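Side-chain contacts in citrate synthase (Metallosphaera sedula, PDB 6ABW), which probably catalyses the condensation of oxaloacetate with acetyl-CoA and water to citrate and CoA in the tricarboxylic acid cycle: residues A[43-48]-A[65-70]; A[93-98]-A[147-152]; A[168-171]-A[176-179]; A[237-242]-A[337-342]. One frame throughout, in Å; residues are numbered along the deposited sequence.

How the contacts relate
The four contacts follow one another along the chain, in the order 1 to 4, within the citrate synthase fold. Contact 1 stands apart, its centre about 36, 25 and 31 Å from those of contacts 2, 3 and 4. The other three touch one another, with centres about 20 Å apart. Helix 128-151 of contact 2 meets helix 164-173 of contact 3 through Arg-148 and Ala-171, and contact 4 where Glu-151 probably hydrogen-bonds Tyr-340. Phe-168 packs on Phe-337 to join contacts 3 and 4. Contacts 2 to 4 thus tie helices together, with contact 4 near the acetyl-CoA site. Contact 1 lies at the dimer interface, and contact 2 also reaches the second subunit.

Contact 1. Residues A[43-48]-A[65-70]; sequences GGYDIE and YGDLPT
Tyr-45 and Leu-68 make a buried CH-pi contact between the short strand 45-46 and the loop that leads from helix 56-65 to helix 71-84. A water bridge runs beside it. The two side chains come from opposite directions. The methyl CD1 of Leu-68 sits over one face of the Tyr-45 ring, 3.8 Å from its centroid and 20° off the ring normal. It is displaced toward the hydroxyl end, and its closest ring atom is CZ, at 3.6 Å. Chi1 of Leu-68 (-66°) sets CG beside its own backbone N, and CD1 then lies over the ring. CG itself also reaches Tyr-45 CE2, at 3.9 Å.

The polar end of the tyrosine is served from another direction. Water 1 lies at the ring edge, in the ring plane, 2.6 Å from Tyr-45 OH. The same water donates to Asp-67 OD1 at 2.5 Å and accepts from the backbone N of Leu-68 at 2.8 Å. It spans the gap between Tyr-45 OH and the carboxylate and ties the phenol to the loop backbone. One partner thus holds the ring by its face and the other by its hydroxyl, which probably limits its rotation. Asp-67 OD1 has a stronger partner in Arg-381 of the second subunit, with which it forms a salt bridge. That arginine also donates to the carbonyl oxygens of Gly-43 and Gly-66, so both sides of the contact share in the dimer interface.

Within the chain, Leu-62 of helix 56-65 touches both Tyr-45 and Leu-68. Strand 45-46 is outermost within this chain in the small antiparallel sheet, beside strand 39-42, and runs directly into helix 47-53.

Contact 2. Residues A[93-98]-A[147-152]; sequences DMIYSL and LRAKEG
Ala-149 places its methyl squarely over the ring of Tyr-96. CB lies 3.6 Å from the ring centroid and only 7° off the normal, a well-centred CH-pi contact. Ala-149 CA follows over the same face, 3.5 Å from Tyr-96 CE2. At about a right angle to the direction of the ring, the methyl also meets Ile-95 CG2 at 3.9 Å. Ile-95 CG2 lies anti to the backbone N, and this branch is the one that touches.

The hydroxyl end runs past Arg-148. Tyr-96 OH is 3.4 Å from Arg-148 CB, and the two side chains lie side by side, pointing the same way. The nearby N of Ala-149 does not bond to this oxygen. The hydroxyl instead hydrogen-bonds the carbonyl oxygen of Lys-153, just beyond the Schellman motif that ends helix 128-151 at Gly-152. Arg-148 turns away at a bend in chi3 (75°), and its guanidinium binds the carbonyl oxygens of Lys-154 and Ser-172.

The axes of the short helix segments 93-97 and 147-151 approach to 9.2 Å, at 37°. The small alanine probably lets the ring lie close against helix 128-151. A leucine in place of Tyr-96 would probably leave the alanine methyl without its aromatic face and the Lys-153 carbonyl without its hydroxyl partner. The tyrosine thus does two jobs: its aromatic face packs the helices, and its hydroxyl holds the chain that leaves one of them.

Contact 3. Residues A[168-171]-A[176-179]; sequences FLKA and TPTE
Pro-177 lies against Leu-169 and Lys-170 in a helix-loop-helix connection. The loop after helix 164-173 folds back on that helix before helix 179-191 begins. The proline ring lies against the helix and meets two consecutive side chains with different parts of its rim.

Leu-169 crosses the proline obliquely. Its CD1 methyl reaches Pro-177 CB at 3.9 Å, and its CB comes within 4.0 Å of Pro-177 CG. Chi1 of -66° puts the leucine CG beside its own backbone N, and the CD1 branch is the one that meets the proline. This is the buried half of the contact. Met-185 of helix 179-191 packs on Leu-169, and Val-182 of the same helix packs on Pro-177, so the two residues also join the next helix. Phe-337 touches Leu-169 from a more distant part of the chain.

The other half is more exposed. Lys-170 lies alongside Thr-176, and the two side chains point the same way. The lysine chain bends at chi3 (73°), and its CE passes 3.9 Å from Thr-176 OG1. This is a contact of the aliphatic chain with the hydroxyl oxygen, not a hydrogen bond.

The loop ends at Thr-178, the N-cap of helix 179-191. Its OG1 caps a backbone N of the first turn, and its own N is bonded by Glu-181 OE1, an exchange consistent with a capping box.

Lys-170 stands at about a right angle to the proline, and the packing is tightest where they meet: Lys-170 CG is 3.4 Å from Pro-177 CD, closer than usual for two carbons.

Contact 4. Residues A[237-242]-A[337-342]; sequences AFKQFV and FPVYMF
An edge-to-face aromatic pair, Phe-238 and Phe-342, joins helix 233-244 to the start of helix 342-365, with the 3-10 turn 339-341 just before it. The Phe-342 edge points at the Phe-238 face. The centroids are 5.3 Å apart and the planes stand at 90°. Phe-342 CE2 leads, 3.7 Å from Phe-238 CG. Phe-238 has its CG anti to the backbone N (chi1 -172°), which presents the ring face to Phe-342.

Val-339 fills in beside the pair. Its CG2 comes obliquely to Phe-238 CD2 at 3.6 Å, while its CG1 touches Lys-239 CE at 4.1 Å. Its CA lies over the face of Phe-342.

Tyr-300 and Tyr-333 add further rings around Phe-238. With an alanine in place of Phe-238, the Phe-342 edge would probably lack a face to meet, and a gap would open beside Val-339.

The acetyl-CoA site is near: the Lys-239 side chain is about 9 Å from the ligand. Gln-240 OE1 accepts a hydrogen bond from the N of Met-266, between the acetyl-CoA-binding Leu-265 and Gly-267. The contact rests mainly on ring and methyl carbons. It holds by dispersion, close fit and the weak electrostatics of C-H edge on pi face, with no formal charges paired across it.

Contact 1. Residues A[43-48]-A[65-70]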
loop_
_atom_site.group_PDB
_atom_site.type_symbol
_atom_site.label_atom_id
_atom_site.label_comp_id
_atom_site.label_asym_id
_atom_site.label_seq_id
_atom_site.Cartn_x
_atom_site.Cartn_y
_atom_site.Cartn_z
ATOM N N GLY A 43 4.695 -26.161 -2.570
ATOM C CA GLY A 43 4.471 -27.096 -1.480
ATOM C C GLY A 43 4.968 -28.524 -1.826
ATOM O O GLY A 43 4.352 -29.516 -1.437
ATOM N N GLY A 44 5.997 -28.584 -2.643
ATOM C CA GLY A 44 6.644 -29.840 -3.099
ATOM C C GLY A 44 6.107 -30.439 -4.376
ATOM O O GLY A 44 6.705 -31.408 -4.923
ATOM N N TYR A 45 5.011 -29.876 -4.910
ATOM C CA TYR A 45 4.402 -30.374 -6.074
ATOM C C TYR A 45 4.866 -29.567 -7.316
ATOM O O TYR A 45 4.794 -28.330 -7.319
ATOM C CB TYR A 45 2.879 -30.297 -5.971
ATOM C CG TYR A 45 2.298 -31.139 -4.891
ATOM C CD1 TYR A 45 2.288 -32.539 -5.030
ATOM C CD2 TYR A 45 1.736 -30.587 -3.751
ATOM C CE1 TYR A 45 1.704 -33.341 -4.093
ATOM C CE2 TYR A 45 1.122 -31.392 -2.794
ATOM C CZ TYR A 45 1.153 -32.788 -2.970
ATOM O OH TYR A 45 0.561 -33.625 -2.046
ATOM N N ASP A 46 5.378 -30.261 -8.333
ATOM C CA ASP A 46 5.873 -29.615 -9.548
ATOM C C ASP A 46 4.739 -28.857 -10.202
ATOM O O ASP A 46 3.619 -29.346 -10.298
ATOM C CB ASP A 46 6.416 -30.665 -10.517
ATOM C CG ASP A 46 7.846 -31.092 -10.204
ATOM O OD1 ASP A 46 8.783 -30.241 -10.141
ATOM O OD2 ASP A 46 8.078 -32.312 -10.061
ATOM N N ILE A 47 5.050 -27.686 -10.722
ATOM C CA ILE A 47 3.988 -26.855 -11.337
ATOM C C ILE A 47 3.280 -27.557 -12.471
ATOM O O ILE A 47 2.067 -27.418 -12.592
ATOM C CB ILE A 47 4.551 -25.463 -11.795
ATOM C CG1 ILE A 47 3.454 -24.565 -12.293
ATOM C CG2 ILE A 47 5.612 -25.569 -12.851
ATOM C CD1 ILE A 47 2.588 -23.979 -11.194
ATOM N N GLU A 48 3.989 -28.321 -13.295
ATOM C CA GLU A 48 3.367 -29.054 -14.416
ATOM C C GLU A 48 2.280 -30.041 -13.933
ATOM O O GLU A 48 1.202 -30.162 -14.549
ATOM C CB GLU A 48 4.483 -29.731 -15.268
ATOM C CG GLU A 48 3.879 -30.253 -16.573
ATOM C CD GLU A 48 4.833 -31.066 -17.447
ATOM O OE1 GLU A 48 6.067 -30.949 -17.250
ATOM O OE2 GLU A 48 4.313 -31.832 -18.320
ATOM N N TYR A 65 -3.197 -24.054 3.328
ATOM C CA TYR A 65 -3.256 -25.109 4.353
ATOM C C TYR A 65 -2.115 -26.100 4.282
ATOM O O TYR A 65 -1.975 -26.882 5.218
ATOM C CB TYR A 65 -4.543 -25.866 4.293
ATOM C CG TYR A 65 -5.745 -25.056 4.597
ATOM C CD1 TYR A 65 -6.384 -24.371 3.606
ATOM C CD2 TYR A 65 -6.261 -24.938 5.887
ATOM C CE1 TYR A 65 -7.469 -23.578 3.863
ATOM C CE2 TYR A 65 -7.429 -24.152 6.124
ATOM C CZ TYR A 65 -8.007 -23.454 5.105
ATOM O OH TYR A 65 -9.169 -22.623 5.143
ATOM N N GLY A 66 -1.329 -26.091 3.205
ATOM C CA GLY A 66 -0.102 -26.905 3.149
ATOM C C GLY A 66 -0.237 -28.261 2.478
ATOM O O GLY A 66 0.783 -28.927 2.311
ATOM N N ASP A 67 -1.441 -28.642 2.056
ATOM C CA ASP A 67 -1.674 -29.858 1.307
ATOM C C ASP A 67 -2.805 -29.706 0.392
ATOM O O ASP A 67 -3.666 -28.863 0.605
ATOM C CB ASP A 67 -2.080 -30.972 2.259
ATOM C CG ASP A 67 -0.904 -31.634 2.892
ATOM O OD1 ASP A 67 -0.166 -32.406 2.173
ATOM O OD2 ASP A 67 -0.760 -31.423 4.108
ATOM N N LEU A 68 -2.872 -30.589 -0.609
ATOM C CA LEU A 68 -3.979 -30.679 -1.490
ATOM C C LEU A 68 -5.184 -31.189 -0.706
ATOM O O LEU A 68 -5.015 -31.898 0.269
ATOM C CB LEU A 68 -3.722 -31.567 -2.688
ATOM C CG LEU A 68 -2.638 -30.988 -3.610
ATOM C CD1 LEU A 68 -2.072 -32.042 -4.507
ATOM C CD2 LEU A 68 -3.224 -29.832 -4.411
ATOM N N PRO A 69 -6.391 -30.730 -1.065
ATOM C CA PRO A 69 -7.498 -31.057 -0.194
ATOM C C PRO A 69 -8.110 -32.430 -0.434
ATOM O O PRO A 69 -8.141 -32.922 -1.569
ATOM C CB PRO A 69 -8.559 -30.005 -0.593
ATOM C CG PRO A 69 -8.277 -29.743 -2.051
ATOM C CD PRO A 69 -6.782 -29.854 -2.155
ATOM N N THR A 70 -8.752 -32.968 0.618
ATOM C CA THR A 70 -9.732 -34.041 0.446
ATOM C C THR A 70 -10.987 -33.558 -0.195
ATOM O O THR A 70 -11.228 -32.330 -0.256
ATOM C CB THR A 70 -10.145 -34.634 1.803
ATOM O OG1 THR A 70 -10.800 -33.641 2.595
ATOM C CG2 THR A 70 -8.963 -35.091 2.556
HETATM O O HOH W 1 -0.959 -32.562 -0.159
#

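Contact 2. Residues A[93-98]-A[147-152]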
loop_
_atom_site.group_PDB
_atom_site.type_symbol
_atom_site.label_atom_id
_atom_site.label_comp_id
_atom_site.label_asym_id
_atom_site.label_seq_id
_atom_site.Cartn_x
_atom_site.Cartn_y
_atom_site.Cartn_z
ATOM N N ASP A 93 -19.766 0.614 -7.332
ATOM C CA ASP A 93 -19.972 2.016 -7.734
ATOM C C ASP A 93 -18.635 2.722 -7.833
ATOM O O ASP A 93 -18.400 3.559 -8.727
ATOM C CB ASP A 93 -20.831 2.787 -6.717
ATOM C CG ASP A 93 -22.304 2.311 -6.630
ATOM O OD1 ASP A 93 -22.751 1.495 -7.477
ATOM O OD2 ASP A 93 -22.994 2.768 -5.647
ATOM N N MET A 94 -17.742 2.405 -6.926
ATOM C CA MET A 94 -16.446 3.063 -6.942
ATOM C C MET A 94 -15.630 2.724 -8.143
ATOM O O MET A 94 -15.027 3.611 -8.766
ATOM C CB MET A 94 -15.637 2.689 -5.713
ATOM C CG MET A 94 -16.261 3.331 -4.476
ATOM S SD MET A 94 -15.355 3.044 -2.917
ATOM C CE MET A 94 -13.721 2.830 -3.577
ATOM N N ILE A 95 -15.631 1.452 -8.524
ATOM C CA ILE A 95 -14.945 1.039 -9.719
ATOM C C ILE A 95 -15.475 1.817 -10.962
ATOM O O ILE A 95 -14.693 2.278 -11.832
ATOM C CB ILE A 95 -15.057 -0.497 -9.933
ATOM C CG1 ILE A 95 -14.267 -1.273 -8.873
ATOM C CG2 ILE A 95 -14.573 -0.888 -11.338
ATOM C CD1 ILE A 95 -14.763 -2.720 -8.762
ATOM N N TYR A 96 -16.797 1.901 -11.025
ATOM C CA TYR A 96 -17.470 2.532 -12.154
ATOM C C TYR A 96 -17.423 4.062 -12.083
ATOM O O TYR A 96 -17.735 4.711 -13.055
ATOM C CB TYR A 96 -18.940 2.077 -12.242
ATOM C CG TYR A 96 -19.051 0.782 -13.001
ATOM C CD1 TYR A 96 -18.820 -0.432 -12.359
ATOM C CD2 TYR A 96 -19.371 0.769 -14.330
ATOM C CE1 TYR A 96 -18.902 -1.652 -13.025
ATOM C CE2 TYR A 96 -19.482 -0.444 -15.014
ATOM C CZ TYR A 96 -19.217 -1.626 -14.372
ATOM O OH TYR A 96 -19.348 -2.795 -15.048
ATOM N N SER A 97 -16.936 4.648 -11.001
ATOM C CA SER A 97 -16.841 6.111 -10.956
ATOM C C SER A 97 -15.431 6.645 -11.315
ATOM O O SER A 97 -15.268 7.836 -11.545
ATOM C CB SER A 97 -17.273 6.603 -9.594
ATOM O OG SER A 97 -16.245 6.368 -8.716
ATOM N N LEU A 98 -14.431 5.761 -11.381
ATOM C CA LEU A 98 -13.091 6.164 -11.845
ATOM C C LEU A 98 -13.105 6.426 -13.349
ATOM O O LEU A 98 -13.949 5.889 -14.067
ATOM C CB LEU A 98 -12.086 5.115 -11.444
ATOM C CG LEU A 98 -11.852 5.000 -9.938
ATOM C CD1 LEU A 98 -10.996 3.770 -9.602
ATOM C CD2 LEU A 98 -11.133 6.244 -9.433
ATOM N N LEU A 147 -12.758 -4.819 -15.725
ATOM C CA LEU A 147 -12.842 -4.996 -17.168
ATOM C C LEU A 147 -14.133 -4.361 -17.689
ATOM O O LEU A 147 -14.138 -3.611 -18.725
ATOM C CB LEU A 147 -12.744 -6.491 -17.522
ATOM C CG LEU A 147 -13.275 -6.791 -18.963
ATOM C CD1 LEU A 147 -12.327 -6.198 -19.957
ATOM C CD2 LEU A 147 -13.433 -8.299 -19.107
ATOM N N ARG A 148 -15.222 -4.700 -17.006
ATOM C CA ARG A 148 -16.525 -4.295 -17.492
ATOM C C ARG A 148 -16.745 -2.761 -17.413
ATOM O O ARG A 148 -17.253 -2.121 -18.339
ATOM C CB ARG A 148 -17.579 -5.115 -16.804
ATOM C CG ARG A 148 -17.573 -6.560 -17.295
ATOM C CD ARG A 148 -18.574 -7.400 -16.531
ATOM N NE ARG A 148 -19.947 -7.126 -16.954
ATOM C CZ ARG A 148 -20.537 -7.657 -18.028
ATOM N NH1 ARG A 148 -21.758 -7.274 -18.323
ATOM N NH2 ARG A 148 -19.901 -8.484 -18.868
ATOM N N ALA A 149 -16.280 -2.136 -16.345
ATOM C CA ALA A 149 -16.212 -0.687 -16.293
ATOM C C ALA A 149 -15.447 -0.032 -17.399
ATOM O O ALA A 149 -15.905 0.947 -18.016
ATOM C CB ALA A 149 -15.741 -0.187 -14.959
ATOM N N LYS A 150 -14.259 -0.555 -17.672
ATOM C CA LYS A 150 -13.417 0.027 -18.700
ATOM C C LYS A 150 -14.053 -0.147 -20.105
ATOM O O LYS A 150 -13.907 0.737 -20.948
ATOM C CB LYS A 150 -12.003 -0.527 -18.624
ATOM C CG LYS A 150 -11.232 0.018 -17.435
ATOM C CD LYS A 150 -9.823 -0.595 -17.330
ATOM C CE LYS A 150 -8.832 -0.048 -18.350
ATOM N NZ LYS A 150 -8.617 1.428 -18.412
ATOM N N GLU A 151 -14.788 -1.206 -20.293
ATOM C CA GLU A 151 -15.471 -1.503 -21.527
ATOM C C GLU A 151 -16.861 -0.795 -21.602
ATOM O O GLU A 151 -17.470 -0.808 -22.661
ATOM C CB GLU A 151 -15.665 -2.992 -21.660
ATOM C CG GLU A 151 -14.456 -3.896 -21.848
ATOM C CD GLU A 151 -13.758 -3.832 -23.214
ATOM O OE1 GLU A 151 -13.069 -2.796 -23.549
ATOM O OE2 GLU A 151 -13.831 -4.888 -23.924
ATOM N N GLY A 152 -17.357 -0.211 -20.510
ATOM C CA GLY A 152 -18.647 0.507 -20.472
ATOM C C GLY A 152 -19.807 -0.458 -20.481
ATOM O O GLY A 152 -20.843 -0.135 -21.009
#

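Contact 3. Residues A[168-171]-A[176-179]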
loop_
_atom_site.group_PDB
_atom_site.type_symbol
_atom_site.label_atom_id
_atom_site.label_comp_id
_atom_site.label_asym_id
_atom_site.label_seq_id
_atom_site.Cartn_x
_atom_site.Cartn_y
_atom_site.Cartn_z
ATOM N N PHE A 168 -15.430 -16.760 -13.127
ATOM C CA PHE A 168 -14.702 -15.523 -13.452
ATOM C C PHE A 168 -14.889 -15.143 -14.939
ATOM O O PHE A 168 -15.245 -13.999 -15.316
ATOM C CB PHE A 168 -13.207 -15.659 -13.035
ATOM C CG PHE A 168 -12.391 -14.512 -13.537
ATOM C CD1 PHE A 168 -12.658 -13.225 -13.065
ATOM C CD2 PHE A 168 -11.409 -14.673 -14.563
ATOM C CE1 PHE A 168 -11.955 -12.127 -13.527
ATOM C CE2 PHE A 168 -10.712 -13.571 -15.032
ATOM C CZ PHE A 168 -10.962 -12.297 -14.494
ATOM N N LEU A 169 -14.754 -16.131 -15.840
ATOM C CA LEU A 169 -14.953 -15.884 -17.256
ATOM C C LEU A 169 -16.401 -15.529 -17.618
ATOM O O LEU A 169 -16.621 -14.653 -18.432
ATOM C CB LEU A 169 -14.491 -17.052 -18.086
ATOM C CG LEU A 169 -12.999 -17.398 -18.098
ATOM C CD1 LEU A 169 -12.794 -18.725 -18.813
ATOM C CD2 LEU A 169 -12.182 -16.303 -18.741
ATOM N N LYS A 170 -17.365 -16.185 -16.993
ATOM C CA LYS A 170 -18.751 -15.834 -17.214
ATOM C C LYS A 170 -19.112 -14.461 -16.721
ATOM O O LYS A 170 -19.835 -13.748 -17.406
ATOM C CB LYS A 170 -19.658 -16.861 -16.560
ATOM C CG LYS A 170 -19.671 -18.166 -17.280
ATOM C CD LYS A 170 -20.796 -19.047 -16.674
ATOM C CE LYS A 170 -22.192 -18.536 -17.092
ATOM N NZ LYS A 170 -23.274 -19.150 -16.277
ATOM N N ALA A 171 -18.595 -14.047 -15.563
ATOM C CA ALA A 171 -18.851 -12.686 -15.070
ATOM C C ALA A 171 -18.181 -11.673 -15.982
ATOM O O ALA A 171 -18.788 -10.653 -16.398
ATOM C CB ALA A 171 -18.352 -12.521 -13.627
ATOM N N THR A 176 -21.033 -18.179 -21.941
ATOM C CA THR A 176 -20.531 -19.373 -21.254
ATOM C C THR A 176 -19.263 -19.751 -21.976
ATOM O O THR A 176 -19.262 -19.961 -23.174
ATOM C CB THR A 176 -21.531 -20.550 -21.269
ATOM O OG1 THR A 176 -22.707 -20.127 -20.607
ATOM C CG2 THR A 176 -21.001 -21.765 -20.528
ATOM N N PRO A 177 -18.146 -19.790 -21.263
ATOM C CA PRO A 177 -16.912 -20.156 -21.940
ATOM C C PRO A 177 -16.936 -21.661 -22.328
ATOM O O PRO A 177 -17.634 -22.441 -21.683
ATOM C CB PRO A 177 -15.854 -19.931 -20.834
ATOM C CG PRO A 177 -16.570 -20.156 -19.581
ATOM C CD PRO A 177 -17.957 -19.631 -19.800
ATOM N N THR A 178 -16.131 -22.047 -23.304
ATOM C CA THR A 178 -15.888 -23.465 -23.614
ATOM C C THR A 178 -15.013 -24.141 -22.552
ATOM O O THR A 178 -14.271 -23.446 -21.806
ATOM C CB THR A 178 -15.187 -23.640 -24.957
ATOM O OG1 THR A 178 -13.841 -23.143 -24.864
ATOM C CG2 THR A 178 -15.914 -22.917 -26.052
ATOM N N GLU A 179 -14.985 -25.475 -22.530
ATOM C CA GLU A 179 -14.138 -26.173 -21.581
ATOM C C GLU A 179 -12.660 -25.843 -21.768
ATOM O O GLU A 179 -11.916 -25.821 -20.793
ATOM C CB GLU A 179 -14.306 -27.713 -21.612
ATOM C CG GLU A 179 -15.462 -28.113 -20.725
ATOM C CD GLU A 179 -15.221 -27.775 -19.244
ATOM O OE1 GLU A 179 -15.826 -26.808 -18.706
ATOM O OE2 GLU A 179 -14.395 -28.470 -18.612
#

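Contact 4. Residues A[237-242]-A[337-342]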
loop_
_atom_site.group_PDB
_atom_site.type_symbol
_atom_site.label_atom_id
_atom_site.label_comp_id
_atom_site.label_asym_id
_atom_site.label_seq_id
_atom_site.Cartn_x
_atom_site.Cartn_y
_atom_site.Cartn_z
ATOM N N ALA A 237 5.586 -7.585 -23.426
ATOM C CA ALA A 237 5.928 -8.705 -24.300
ATOM C C ALA A 237 4.907 -8.783 -25.453
ATOM O O ALA A 237 5.290 -8.957 -26.579
ATOM C CB ALA A 237 5.927 -10.005 -23.533
ATOM N N PHE A 238 3.624 -8.684 -25.145
ATOM C CA PHE A 238 2.564 -8.892 -26.116
ATOM C C PHE A 238 2.502 -7.713 -27.115
ATOM O O PHE A 238 2.189 -7.935 -28.285
ATOM C CB PHE A 238 1.259 -9.027 -25.414
ATOM C CG PHE A 238 0.116 -9.425 -26.303
ATOM C CD1 PHE A 238 -0.182 -10.755 -26.553
ATOM C CD2 PHE A 238 -0.662 -8.455 -26.879
ATOM C CE1 PHE A 238 -1.259 -11.104 -27.361
ATOM C CE2 PHE A 238 -1.686 -8.809 -27.722
ATOM C CZ PHE A 238 -1.969 -10.124 -27.983
ATOM N N LYS A 239 2.868 -6.526 -26.658
ATOM C CA LYS A 239 2.921 -5.338 -27.518
ATOM C C LYS A 239 3.905 -5.443 -28.660
ATOM O O LYS A 239 3.636 -4.870 -29.718
ATOM C CB LYS A 239 3.146 -4.034 -26.748
ATOM C CG LYS A 239 1.862 -3.529 -26.112
ATOM C CD LYS A 239 2.177 -2.416 -25.105
ATOM C CE LYS A 239 0.885 -1.975 -24.453
ATOM N NZ LYS A 239 1.194 -1.076 -23.304
ATOM N N GLN A 240 4.949 -6.253 -28.486
ATOM C CA GLN A 240 5.800 -6.638 -29.598
ATOM C C GLN A 240 5.026 -7.323 -30.719
ATOM O O GLN A 240 5.191 -6.964 -31.897
ATOM C CB GLN A 240 6.901 -7.582 -29.146
ATOM C CG GLN A 240 7.800 -6.961 -28.109
ATOM C CD GLN A 240 8.795 -7.987 -27.567
ATOM O OE1 GLN A 240 10.006 -7.707 -27.548
ATOM N NE2 GLN A 240 8.286 -9.147 -27.059
ATOM N N PHE A 241 4.131 -8.223 -30.382
ATOM C CA PHE A 241 3.337 -8.961 -31.363
ATOM C C PHE A 241 2.357 -8.036 -32.080
ATOM O O PHE A 241 2.112 -8.148 -33.290
ATOM C CB PHE A 241 2.575 -10.149 -30.789
ATOM C CG PHE A 241 3.334 -10.983 -29.775
ATOM C CD1 PHE A 241 4.725 -11.202 -29.888
ATOM C CD2 PHE A 241 2.689 -11.512 -28.684
ATOM C CE1 PHE A 241 5.423 -11.926 -28.931
ATOM C CE2 PHE A 241 3.364 -12.251 -27.732
ATOM C CZ PHE A 241 4.737 -12.475 -27.837
ATOM N N VAL A 242 1.794 -7.120 -31.324
ATOM C CA VAL A 242 0.878 -6.158 -31.886
ATOM C C VAL A 242 1.563 -5.241 -32.913
ATOM O O VAL A 242 1.040 -5.043 -34.005
ATOM C CB VAL A 242 0.229 -5.310 -30.801
ATOM C CG1 VAL A 242 -0.664 -4.203 -31.432
ATOM C CG2 VAL A 242 -0.569 -6.192 -29.859
ATOM N N PHE A 337 -9.585 -11.047 -23.260
ATOM C CA PHE A 337 -9.189 -9.926 -22.435
ATOM C C PHE A 337 -8.390 -8.940 -23.251
ATOM O O PHE A 337 -7.466 -9.322 -23.943
ATOM C CB PHE A 337 -8.397 -10.355 -21.201
ATOM C CG PHE A 337 -9.207 -11.131 -20.188
ATOM C CD1 PHE A 337 -10.035 -10.455 -19.268
ATOM C CD2 PHE A 337 -9.119 -12.476 -20.089
ATOM C CE1 PHE A 337 -10.790 -11.144 -18.369
ATOM C CE2 PHE A 337 -9.843 -13.180 -19.136
ATOM C CZ PHE A 337 -10.721 -12.527 -18.300
ATOM N N PRO A 338 -8.707 -7.643 -23.118
ATOM C CA PRO A 338 -7.815 -6.688 -23.747
ATOM C C PRO A 338 -6.427 -6.637 -23.064
ATOM O O PRO A 338 -6.318 -6.909 -21.859
ATOM C CB PRO A 338 -8.568 -5.367 -23.642
ATOM C CG PRO A 338 -9.877 -5.671 -23.024
ATOM C CD PRO A 338 -9.922 -7.048 -22.521
ATOM N N VAL A 339 -5.465 -6.087 -23.778
ATOM C CA VAL A 339 -4.103 -5.960 -23.289
ATOM C C VAL A 339 -4.066 -5.169 -21.938
ATOM O O VAL A 339 -3.298 -5.469 -21.036
ATOM C CB VAL A 339 -3.189 -5.297 -24.317
ATOM C CG1 VAL A 339 -1.775 -5.078 -23.752
ATOM C CG2 VAL A 339 -3.103 -6.202 -25.563
ATOM N N TYR A 340 -4.925 -4.188 -21.782
ATOM C CA TYR A 340 -4.902 -3.367 -20.577
ATOM C C TYR A 340 -5.214 -4.149 -19.294
ATOM O O TYR A 340 -5.053 -3.605 -18.195
ATOM C CB TYR A 340 -5.783 -2.084 -20.663
ATOM C CG TYR A 340 -7.264 -2.283 -20.873
ATOM C CD1 TYR A 340 -8.062 -2.828 -19.882
ATOM C CD2 TYR A 340 -7.891 -1.867 -22.070
ATOM C CE1 TYR A 340 -9.425 -2.983 -20.046
ATOM C CE2 TYR A 340 -9.256 -2.052 -22.248
ATOM C CZ TYR A 340 -10.015 -2.578 -21.242
ATOM O OH TYR A 340 -11.369 -2.772 -21.397
ATOM N N MET A 341 -5.715 -5.355 -19.413
ATOM C CA MET A 341 -6.067 -6.172 -18.287
ATOM C C MET A 341 -4.937 -7.104 -17.898
ATOM O O MET A 341 -5.109 -7.764 -16.878
ATOM C CB MET A 341 -7.304 -7.057 -18.557
ATOM C CG MET A 341 -8.631 -6.291 -18.646
ATOM S SD MET A 341 -9.029 -5.320 -17.208
ATOM C CE MET A 341 -9.217 -6.565 -15.959
ATOM N N PHE A 342 -3.820 -7.229 -18.642
ATOM C CA PHE A 342 -2.959 -8.366 -18.358
ATOM C C PHE A 342 -2.300 -8.398 -16.950
ATOM O O PHE A 342 -2.250 -9.441 -16.306
ATOM C CB PHE A 342 -1.898 -8.528 -19.430
ATOM C CG PHE A 342 -2.393 -8.851 -20.833
ATOM C CD1 PHE A 342 -3.673 -9.196 -21.101
ATOM C CD2 PHE A 342 -1.452 -8.845 -21.864
ATOM C CE1 PHE A 342 -4.046 -9.476 -22.435
ATOM C CE2 PHE A 342 -1.779 -9.132 -23.164
ATOM C CZ PHE A 342 -3.103 -9.458 -23.452
#